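Local structure of Rho GTPase-activating protein 15 (Homo sapiens, 3BYI) at residues 105-110 with 145-150; 110-115 with 133-138; 167-172 with 199-204; 175-180 with 195-200. The protein stimulates GTP hydrolysis by Rho-type GTPases such as RAC1 through its RhoGAP domain, the part present here, returning them to the inactive GDP-bound state. One frame throughout, in Å; residues are numbered along the deposited sequence.

Interaction 1: residues 105-110 with 145-150; sequences EPLFPY and DTMKVL
Met147 and Phe108 form a Met-aromatic contact in the buried core of the all-helical RhoGAP domain. Phe108 belongs to the loop that joins helix 89-102 to helix 110-120. Met147 comes from helix 141-159. The methyl CE of Met147 sits over the middle of the Phe108 ring, 3.6 Å from its centroid and only 5° off the normal. This is a CH-pi contact. The sulfur follows over the same face but further out, toward the CE2-CZ edge, with Met147 SD 4.0 Å from Phe108 CZ. The reach comes from the Met147 chain, which is extended beyond CG (chi2 -178°). It delivers the methyl group rather than the sulfur to the ring centre. The same methyl lies 3.5 Å from Leu107 O, a carbonyl oxygen that accepts its hydrogen bond from Asn143.

Leu107 fills the space between the loop and the helix. Its CG is anti to the backbone N (chi1 -175°), which points the side chain into the helix surface. Leu107 CD2 rests on Met147 CG at 3.6 Å, and Leu107 CD1 meets the methyl CG2 of Thr146 at 3.8 Å. Thr146 meets the leucine with carbon, its CB and CG2; its hydroxyl OG1 is hydrogen-bonded to the backbone oxygens of Pro142 and Thr34. Leu107 CD2 also approaches Leu150 CD2, at 4.4 Å.

Phe116, Leu179 and Met203 pack around Phe108 and Met147, and Phe100 covers Leu107, Thr146 and Leu150. A loop phenylalanine covered on one face by a helix methionine is thus part of the hydrophobic core of this RhoGAP fold.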
# COMPACT_ATOMS: atom_id res chain seq x y z
N GLU A 105 4.98 6.69 -8.56
CA GLU A 105 5.00 7.70 -7.52
C GLU A 105 4.38 7.00 -6.31
O GLU A 105 3.45 6.19 -6.48
CB GLU A 105 4.20 8.94 -7.93
CG GLU A 105 4.37 10.12 -6.96
CD GLU A 105 3.44 11.32 -7.25
OE1 GLU A 105 2.40 11.16 -7.95
OE2 GLU A 105 3.77 12.42 -6.76
N PRO A 106 4.92 7.23 -5.11
CA PRO A 106 4.28 6.63 -3.94
C PRO A 106 2.85 7.11 -3.64
O PRO A 106 2.44 8.17 -4.09
CB PRO A 106 5.26 6.95 -2.77
CG PRO A 106 6.25 7.92 -3.31
CD PRO A 106 6.17 7.95 -4.79
N LEU A 107 2.11 6.31 -2.85
CA LEU A 107 0.75 6.67 -2.45
C LEU A 107 0.69 8.08 -1.86
O LEU A 107 -0.24 8.84 -2.12
CB LEU A 107 0.19 5.66 -1.44
CG LEU A 107 -1.28 5.81 -0.99
CD1 LEU A 107 -2.23 5.78 -2.18
CD2 LEU A 107 -1.67 4.72 0.06
N PHE A 108 1.69 8.39 -1.04
CA PHE A 108 1.86 9.73 -0.50
C PHE A 108 2.70 10.49 -1.52
O PHE A 108 3.91 10.21 -1.65
CB PHE A 108 2.63 9.66 0.83
CG PHE A 108 1.81 9.14 1.97
CD1 PHE A 108 1.46 7.79 2.06
CD2 PHE A 108 1.38 10.00 2.96
CE1 PHE A 108 0.71 7.32 3.11
CE2 PHE A 108 0.61 9.54 4.00
CZ PHE A 108 0.28 8.20 4.09
N PRO A 109 2.08 11.44 -2.26
CA PRO A 109 2.88 12.08 -3.28
C PRO A 109 4.08 12.83 -2.71
O PRO A 109 4.02 13.44 -1.64
CB PRO A 109 1.89 13.04 -3.98
CG PRO A 109 0.50 12.49 -3.61
CD PRO A 109 0.70 11.99 -2.23
N TYR A 110 5.17 12.75 -3.46
CA TYR A 110 6.39 13.50 -3.20
C TYR A 110 6.11 15.00 -2.95
O TYR A 110 6.72 15.62 -2.07
CB TYR A 110 7.35 13.40 -4.41
CG TYR A 110 7.86 12.02 -4.84
CD1 TYR A 110 8.61 11.23 -3.98
CD2 TYR A 110 7.65 11.55 -6.17
CE1 TYR A 110 9.12 9.98 -4.39
CE2 TYR A 110 8.15 10.30 -6.60
CZ TYR A 110 8.88 9.52 -5.70
OH TYR A 110 9.36 8.27 -6.09
N ASP A 145 -8.64 8.24 -1.30
CA ASP A 145 -9.54 7.11 -1.17
C ASP A 145 -8.83 5.78 -0.96
O ASP A 145 -9.32 4.91 -0.24
CB ASP A 145 -10.47 6.99 -2.37
CG ASP A 145 -11.45 8.12 -2.46
OD1 ASP A 145 -11.54 8.97 -1.54
OD2 ASP A 145 -12.14 8.16 -3.50
N THR A 146 -7.69 5.60 -1.63
CA THR A 146 -6.85 4.41 -1.43
C THR A 146 -6.20 4.38 -0.00
O THR A 146 -6.12 3.32 0.65
CB THR A 146 -5.83 4.32 -2.57
OG1 THR A 146 -6.56 4.24 -3.78
CG2 THR A 146 -4.87 3.09 -2.49
N MET A 147 -5.76 5.53 0.49
CA MET A 147 -5.31 5.64 1.88
C MET A 147 -6.39 5.26 2.85
O MET A 147 -6.15 4.53 3.80
CB MET A 147 -4.87 7.07 2.22
CG MET A 147 -3.50 7.43 1.67
SD MET A 147 -3.07 9.07 2.16
CE MET A 147 -1.76 9.45 0.98
N LYS A 148 -7.60 5.78 2.64
CA LYS A 148 -8.71 5.46 3.55
C LYS A 148 -8.99 3.96 3.60
O LYS A 148 -9.10 3.37 4.67
CB LYS A 148 -9.97 6.20 3.15
CG LYS A 148 -11.08 6.09 4.18
CD LYS A 148 -12.31 6.84 3.77
CE LYS A 148 -13.40 6.76 4.86
NZ LYS A 148 -14.28 7.98 4.78
N VAL A 149 -9.10 3.34 2.43
CA VAL A 149 -9.36 1.91 2.34
C VAL A 149 -8.20 1.10 3.00
O VAL A 149 -8.44 0.20 3.80
CB VAL A 149 -9.66 1.51 0.86
CG1 VAL A 149 -9.52 0.03 0.63
CG2 VAL A 149 -11.06 1.97 0.42
N LEU A 150 -6.95 1.42 2.67
CA LEU A 150 -5.82 0.67 3.22
C LEU A 150 -5.67 0.88 4.74
O LEU A 150 -5.61 -0.06 5.49
CB LEU A 150 -4.53 1.02 2.47
CG LEU A 150 -3.26 0.35 2.99
CD1 LEU A 150 -3.24 -1.16 2.78
CD2 LEU A 150 -2.09 1.02 2.36

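Interaction 2: residues 110-115 with 133-138; sequences YSFFEQ and KSLVQK
Phe112 and Leu135 make the apolar centre of this contact between helix 110-120 and helix 125-138. The short segments run nearly antiparallel, with their axes 11.0 Å apart and 164° between their directions. Phe112 CD2 touches the methyl CD2 of Leu135 at 3.7 Å. Beside it, Phe112 CE2 lies 3.8 Å from Lys138 CB, the root of the lysine chain.

The ring also meets backbone oxygens. Lys138 O faces the edge of the ring, near its plane, 3.5 Å from Phe112 CZ. Leu135 O stands obliquely to the ring, 3.5 Å from Phe112 CE2. The first torsion of Phe112 (chi1 -77°) sets CG anti to the carbonyl carbon and sends the ring across to Leu135 and Lys138. With an alanine here in place of the ring, Leu135 CD2 and Lys138 CB would probably lose their aromatic cover and a gap would open between the two helices.

Gln115 extends the apolar contact. Its CB leans on both methyls of Leu135, with Gln115 CB to Leu135 CD1 at 3.5 Å. The amide is very close to Leu135 CD2, so its exact rotation is doubtful. Lys138 carries its amine away from the partner helix; NZ makes a weak hydrogen bond back to Ser134 O.

The joint is therefore held by dispersion and by C-H groups next to carbonyl oxygens, and not by charge or directional polar bonds.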
# COMPACT_ATOMS: atom_id res chain seq x y z
N TYR A 110 5.17 12.75 -3.46
CA TYR A 110 6.39 13.50 -3.20
C TYR A 110 6.11 15.00 -2.95
O TYR A 110 6.72 15.62 -2.07
CB TYR A 110 7.35 13.40 -4.41
CG TYR A 110 7.86 12.02 -4.84
CD1 TYR A 110 8.61 11.23 -3.98
CD2 TYR A 110 7.65 11.55 -6.17
CE1 TYR A 110 9.12 9.98 -4.39
CE2 TYR A 110 8.15 10.30 -6.60
CZ TYR A 110 8.88 9.52 -5.70
OH TYR A 110 9.36 8.27 -6.09
N SER A 111 5.22 15.61 -3.75
CA SER A 111 4.88 17.04 -3.53
C SER A 111 4.30 17.29 -2.13
O SER A 111 4.49 18.37 -1.57
CB SER A 111 3.96 17.58 -4.62
OG SER A 111 2.76 16.85 -4.73
N PHE A 112 3.64 16.29 -1.54
CA PHE A 112 3.08 16.43 -0.21
C PHE A 112 4.05 16.11 0.95
O PHE A 112 3.79 16.49 2.09
CB PHE A 112 1.85 15.55 -0.07
CG PHE A 112 0.63 16.10 -0.73
CD1 PHE A 112 0.54 16.19 -2.11
CD2 PHE A 112 -0.46 16.50 0.04
CE1 PHE A 112 -0.61 16.69 -2.73
CE2 PHE A 112 -1.59 17.02 -0.55
CZ PHE A 112 -1.68 17.11 -1.94
N PHE A 113 5.15 15.43 0.68
CA PHE A 113 6.00 14.91 1.76
C PHE A 113 6.45 15.99 2.78
O PHE A 113 6.32 15.79 4.01
CB PHE A 113 7.20 14.14 1.19
CG PHE A 113 8.08 13.55 2.25
CD1 PHE A 113 7.59 12.57 3.10
CD2 PHE A 113 9.38 14.00 2.44
CE1 PHE A 113 8.39 12.03 4.12
CE2 PHE A 113 10.18 13.47 3.44
CZ PHE A 113 9.68 12.50 4.29
N GLU A 114 6.95 17.13 2.29
CA GLU A 114 7.36 18.22 3.18
C GLU A 114 6.20 18.67 4.08
O GLU A 114 6.41 18.93 5.26
CB GLU A 114 7.94 19.41 2.40
N GLN A 115 4.99 18.72 3.52
CA GLN A 115 3.80 19.15 4.27
C GLN A 115 3.40 18.17 5.34
O GLN A 115 2.98 18.60 6.41
CB GLN A 115 2.60 19.42 3.34
CG GLN A 115 2.55 20.82 2.64
CD GLN A 115 1.37 20.96 1.61
OE1 GLN A 115 0.29 21.47 1.96
NE2 GLN A 115 1.57 20.50 0.35
N LYS A 133 -5.06 15.71 8.45
CA LYS A 133 -6.41 15.57 7.88
C LYS A 133 -6.69 16.62 6.80
O LYS A 133 -7.32 16.31 5.76
CB LYS A 133 -7.44 15.68 9.01
CG LYS A 133 -8.88 15.71 8.52
CD LYS A 133 -9.85 15.90 9.67
CE LYS A 133 -11.26 15.69 9.18
NZ LYS A 133 -12.25 16.24 10.12
N SER A 134 -6.24 17.85 7.06
CA SER A 134 -6.24 18.94 6.07
C SER A 134 -5.53 18.48 4.81
O SER A 134 -6.03 18.67 3.69
CB SER A 134 -5.48 20.16 6.58
OG SER A 134 -6.10 20.68 7.73
N LEU A 135 -4.34 17.90 4.99
CA LEU A 135 -3.53 17.48 3.85
C LEU A 135 -4.18 16.36 3.07
O LEU A 135 -4.11 16.36 1.86
CB LEU A 135 -2.13 17.09 4.29
CG LEU A 135 -1.14 18.23 4.40
CD1 LEU A 135 0.09 17.74 5.10
CD2 LEU A 135 -0.83 18.78 2.99
N VAL A 136 -4.78 15.39 3.75
CA VAL A 136 -5.48 14.29 3.07
C VAL A 136 -6.59 14.84 2.17
O VAL A 136 -6.81 14.34 1.05
CB VAL A 136 -6.04 13.23 4.07
CG1 VAL A 136 -7.07 12.26 3.39
CG2 VAL A 136 -4.89 12.47 4.70
N GLN A 137 -7.29 15.88 2.66
CA GLN A 137 -8.33 16.58 1.88
C GLN A 137 -7.76 17.31 0.65
O GLN A 137 -8.51 17.63 -0.27
CB GLN A 137 -9.14 17.54 2.77
CG GLN A 137 -10.14 16.80 3.71
CD GLN A 137 -10.62 17.62 4.93
OE1 GLN A 137 -10.06 18.67 5.27
NE2 GLN A 137 -11.66 17.11 5.60
N LYS A 138 -6.47 17.59 0.62
CA LYS A 138 -5.88 18.19 -0.57
C LYS A 138 -5.41 17.16 -1.60
O LYS A 138 -5.08 17.52 -2.71
CB LYS A 138 -4.75 19.16 -0.22
CG LYS A 138 -5.17 20.36 0.65
CD LYS A 138 -3.95 21.16 1.14
CE LYS A 138 -4.32 22.22 2.18
NZ LYS A 138 -4.56 21.63 3.56

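Interaction 3: residues 167-172 with 199-204; sequences STQSLG and IAELML
Glu201 and Gln169 reach each other through unlike chain shapes. Glu201 is stretched out (chi2 -167°) and carries its carboxylate across to helix 168-180. Gln169 starts out away from the partner helix, then bends at chi2 (58°), which folds its amide back over the carboxylate. Gln169 NE2 donates to Glu201 OE1 at 2.9 Å. The bond is not straight, with an N-H...O angle of 137°. The amide and carboxylate planes stand nearly at right angles, and the donor meets OE1 from above the carboxylate plane. The second carboxylate oxygen uses a water. That water donates to Glu201 OE2 at 2.5 Å and to Gln169 O at 2.6 Å. Both oxygens of Glu201 are thus tied to the same glutamine residue, one to its side chain and one, through water, to its backbone.

Nearer its backbone, Glu201 meets Thr168 with carbon: Glu201 CG lies 3.6 Å from Thr168 O, and Glu201 CB 3.9 Å from Thr168 CG2. Leu204 CD2 packs on Leu171 CB at 4.0 Å and lies near Thr168. Gly172 has no side chain, so its CA comes within 5.2 Å of Glu201 CA, close beside Ala200. The side chain of Leu171 lies about 7 Å from that of Arg58, the predicted arginine finger, and leans on Tyr57.

Helix 189-205 also packs on helix 125-138 through Leu202. Leu204 reaches Leu154 of helix 141-159, and Leu171 leans on Ile157 of that same helix.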
# COMPACT_ATOMS: atom_id res chain seq x y z
N SER A 167 1.49 -4.62 15.60
CA SER A 167 1.15 -3.43 16.35
C SER A 167 1.14 -2.26 15.38
O SER A 167 1.53 -2.40 14.24
CB SER A 167 2.16 -3.19 17.46
OG SER A 167 3.44 -2.93 16.93
N THR A 168 0.68 -1.10 15.86
CA THR A 168 0.80 0.14 15.10
C THR A 168 2.27 0.42 14.69
O THR A 168 2.51 0.83 13.57
CB THR A 168 0.23 1.30 15.94
OG1 THR A 168 -1.12 0.97 16.28
CG2 THR A 168 0.26 2.67 15.17
N GLN A 169 3.22 0.15 15.59
CA GLN A 169 4.61 0.43 15.36
C GLN A 169 5.21 -0.52 14.28
O GLN A 169 5.89 -0.06 13.37
CB GLN A 169 5.39 0.31 16.66
CG GLN A 169 5.07 1.43 17.74
CD GLN A 169 3.59 1.56 18.21
OE1 GLN A 169 2.92 0.57 18.61
NE2 GLN A 169 3.10 2.80 18.22
N SER A 170 4.92 -1.81 14.36
CA SER A 170 5.45 -2.78 13.38
C SER A 170 4.79 -2.67 12.01
O SER A 170 5.44 -2.93 10.99
CB SER A 170 5.37 -4.21 13.96
OG SER A 170 4.05 -4.53 14.29
N LEU A 171 3.51 -2.28 11.98
CA LEU A 171 2.87 -1.94 10.69
C LEU A 171 3.44 -0.63 10.12
O LEU A 171 3.62 -0.54 8.93
CB LEU A 171 1.33 -1.94 10.75
CG LEU A 171 0.73 -3.33 11.00
CD1 LEU A 171 -0.67 -3.21 11.51
CD2 LEU A 171 0.78 -4.19 9.74
N GLY A 172 3.75 0.35 10.97
CA GLY A 172 4.41 1.57 10.50
C GLY A 172 5.77 1.32 9.91
O GLY A 172 6.16 1.98 8.98
N ILE A 199 4.41 9.08 10.37
CA ILE A 199 3.23 9.49 9.60
C ILE A 199 2.31 8.30 9.41
O ILE A 199 1.09 8.41 9.58
CB ILE A 199 3.58 10.07 8.19
CG1 ILE A 199 4.33 11.41 8.31
CG2 ILE A 199 2.31 10.27 7.38
CD1 ILE A 199 5.27 11.70 7.17
N ALA A 200 2.89 7.15 9.05
CA ALA A 200 2.06 5.95 8.89
C ALA A 200 1.39 5.54 10.21
O ALA A 200 0.23 5.19 10.21
CB ALA A 200 2.84 4.79 8.28
N GLU A 201 2.12 5.58 11.32
CA GLU A 201 1.55 5.29 12.63
C GLU A 201 0.37 6.21 12.98
O GLU A 201 -0.65 5.74 13.51
CB GLU A 201 2.63 5.41 13.72
CG GLU A 201 3.56 4.25 13.78
CD GLU A 201 4.42 4.21 15.02
OE1 GLU A 201 3.94 4.57 16.11
OE2 GLU A 201 5.59 3.80 14.90
N LEU A 202 0.50 7.50 12.69
CA LEU A 202 -0.59 8.44 13.01
C LEU A 202 -1.83 8.19 12.15
O LEU A 202 -2.98 8.28 12.65
CB LEU A 202 -0.17 9.89 12.81
CG LEU A 202 -1.19 10.95 13.29
CD1 LEU A 202 -1.41 10.87 14.83
CD2 LEU A 202 -0.71 12.29 12.87
N MET A 203 -1.61 7.88 10.86
CA MET A 203 -2.73 7.62 9.97
C MET A 203 -3.49 6.37 10.41
O MET A 203 -4.70 6.24 10.23
CB MET A 203 -2.27 7.43 8.52
CG MET A 203 -1.47 8.58 7.94
SD MET A 203 -2.44 9.88 7.23
CE MET A 203 -3.22 9.01 5.90
N LEU A 204 -2.75 5.44 11.00
CA LEU A 204 -3.32 4.21 11.53
C LEU A 204 -4.01 4.42 12.88
O LEU A 204 -5.20 4.12 13.04
CB LEU A 204 -2.21 3.20 11.69
CG LEU A 204 -2.52 1.74 11.96
CD1 LEU A 204 -3.73 1.22 11.13
CD2 LEU A 204 -1.23 0.99 11.61
O HOH W 1 6.74 2.42 13.11

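Interaction 4: residues 175-180 with 195-200; sequences FGPTLL and YQNQIA
Gln196 lies against Gly176 and Pro177, where helix 168-180 is kinked, and can be traced outward. Its CG occupies the crowded position between the backbone N and the carbonyl carbon (chi1 68°), and the chain runs extended from there, across the Gly176-Pro177 backbone of helix 168-180. CB of Gln196 touches Leu180 CB at 3.8 Å. CG comes next, 3.8 Å from Gly176 C. CD of Gln196 then lies 3.6 Å from Gly176 O. At the tip the amide divides. OE1 of Gln196 is 3.4 Å from Gly176 O, but both are acceptors and do not bond; OE1 takes its hydrogen bond from Ala182 N. NE2 of Gln196 rests 3.6 Å from Pro177 CA and donates to Glu183 OE1. Two bonds therefore fix the rotation of the amide. A leucine in its place would probably leave Ala182 N and Glu183 OE1 without these partners and release the link to the chain just after helix 168-180.

Asn197 works beside it, with OD1 3.6 Å from Gly176 CA and close to Pro177 CD. Gly176 has no side chain, and the two helix segments come as near as 8.0 Å between axes while crossing at 95°. Pro177 has no N-H to give at the kink. Further along the helix, Leu180 CD2 meets Ile199 CD1 at 3.8 Å.

Helix 110-120 covers Ile199 through Phe116 and Ile120. Phe108 reaches Leu180 and Ile199 from the loop before that helix, while Leu179 turns to helix 141-159 and to Phe100 of helix 89-102.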
# COMPACT_ATOMS: atom_id res chain seq x y z
N PHE A 175 4.82 -0.20 6.43
CA PHE A 175 4.09 0.66 5.48
C PHE A 175 4.68 2.05 5.28
O PHE A 175 4.34 2.71 4.32
CB PHE A 175 2.59 0.71 5.84
CG PHE A 175 1.88 -0.53 5.45
CD1 PHE A 175 1.67 -1.54 6.37
CD2 PHE A 175 1.53 -0.74 4.13
CE1 PHE A 175 1.05 -2.70 5.96
CE2 PHE A 175 0.95 -1.90 3.72
CZ PHE A 175 0.69 -2.87 4.64
N GLY A 176 5.55 2.46 6.19
CA GLY A 176 6.24 3.73 6.07
C GLY A 176 7.00 3.83 4.77
O GLY A 176 6.72 4.68 3.95
N PRO A 177 7.99 2.95 4.60
CA PRO A 177 8.74 2.88 3.36
C PRO A 177 7.88 2.52 2.13
O PRO A 177 8.18 2.99 1.05
CB PRO A 177 9.78 1.78 3.64
CG PRO A 177 9.82 1.63 5.10
CD PRO A 177 8.48 2.00 5.61
N THR A 178 6.88 1.67 2.32
CA THR A 178 6.03 1.18 1.23
C THR A 178 5.16 2.31 0.63
O THR A 178 4.96 2.35 -0.57
CB THR A 178 5.16 -0.04 1.77
OG1 THR A 178 6.01 -1.17 2.01
CG2 THR A 178 4.09 -0.46 0.83
N LEU A 179 4.68 3.22 1.47
CA LEU A 179 3.68 4.20 1.08
C LEU A 179 4.24 5.61 0.90
O LEU A 179 3.66 6.42 0.17
CB LEU A 179 2.54 4.19 2.12
CG LEU A 179 1.82 2.83 2.34
CD1 LEU A 179 0.78 2.97 3.35
CD2 LEU A 179 1.19 2.31 1.09
N LEU A 180 5.35 5.91 1.56
CA LEU A 180 5.97 7.24 1.48
C LEU A 180 7.34 7.23 0.77
O LEU A 180 7.74 8.23 0.14
CB LEU A 180 6.11 7.82 2.88
CG LEU A 180 4.79 8.16 3.58
CD1 LEU A 180 4.33 7.19 4.70
CD2 LEU A 180 4.88 9.56 4.10
N TYR A 195 10.44 9.84 10.03
CA TYR A 195 9.35 10.69 9.57
C TYR A 195 8.23 9.86 8.96
O TYR A 195 7.06 10.04 9.30
CB TYR A 195 9.82 11.65 8.50
CG TYR A 195 10.62 12.84 8.93
CD1 TYR A 195 10.76 13.20 10.27
CD2 TYR A 195 11.21 13.66 7.97
CE1 TYR A 195 11.50 14.33 10.63
CE2 TYR A 195 11.94 14.77 8.32
CZ TYR A 195 12.08 15.11 9.64
OH TYR A 195 12.81 16.24 9.94
N GLN A 196 8.58 8.98 8.04
CA GLN A 196 7.58 8.24 7.34
C GLN A 196 6.87 7.20 8.20
O GLN A 196 5.66 7.02 8.08
CB GLN A 196 8.17 7.61 6.10
CG GLN A 196 9.16 6.52 6.32
CD GLN A 196 9.85 6.18 5.02
OE1 GLN A 196 9.48 6.69 3.97
NE2 GLN A 196 10.85 5.31 5.08
N ASN A 197 7.60 6.52 9.08
CA ASN A 197 6.99 5.59 10.01
C ASN A 197 6.05 6.29 11.01
O ASN A 197 4.99 5.77 11.36
CB ASN A 197 8.08 4.85 10.78
CG ASN A 197 8.84 3.91 9.88
OD1 ASN A 197 8.68 3.95 8.68
ND2 ASN A 197 9.69 3.07 10.46
N GLN A 198 6.43 7.48 11.45
CA GLN A 198 5.57 8.24 12.34
C GLN A 198 4.31 8.70 11.64
O GLN A 198 3.25 8.71 12.26
CB GLN A 198 6.30 9.44 12.93
CG GLN A 198 7.27 9.08 14.06
CD GLN A 198 6.63 8.26 15.14
OE1 GLN A 198 6.87 7.05 15.27
NE2 GLN A 198 5.76 8.92 15.92
N ILE A 199 4.41 9.08 10.37
CA ILE A 199 3.23 9.49 9.60
C ILE A 199 2.31 8.30 9.41
O ILE A 199 1.09 8.41 9.58
CB ILE A 199 3.58 10.07 8.19
CG1 ILE A 199 4.33 11.41 8.31
CG2 ILE A 199 2.31 10.27 7.38
CD1 ILE A 199 5.27 11.70 7.17
N ALA A 200 2.89 7.15 9.05
CA ALA A 200 2.06 5.95 8.89
C ALA A 200 1.39 5.54 10.21
O ALA A 200 0.23 5.19 10.21
CB ALA A 200 2.84 4.79 8.28

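From the N terminus, residues 105-110 open interaction 1, which closes a mostly helical loop at 145-150. Interaction 2 lies within that loop and starts where interaction 1's first segment ends, at Tyr110; it closes a shorter, mostly helical loop that pairs helix 110-120 with helix 125-138. Interactions 3 and 4 follow in series. Both join helix 168-180 to helix 189-205. Interaction 4 falls within the span of interaction 3, and the two share Ile199 and Ala200. The two halves meet in the core: Phe108 N probably bonds to Leu179 O, Met147 packs on Met203, and Phe113 of interaction 2 touches Tyr195 and Leu180.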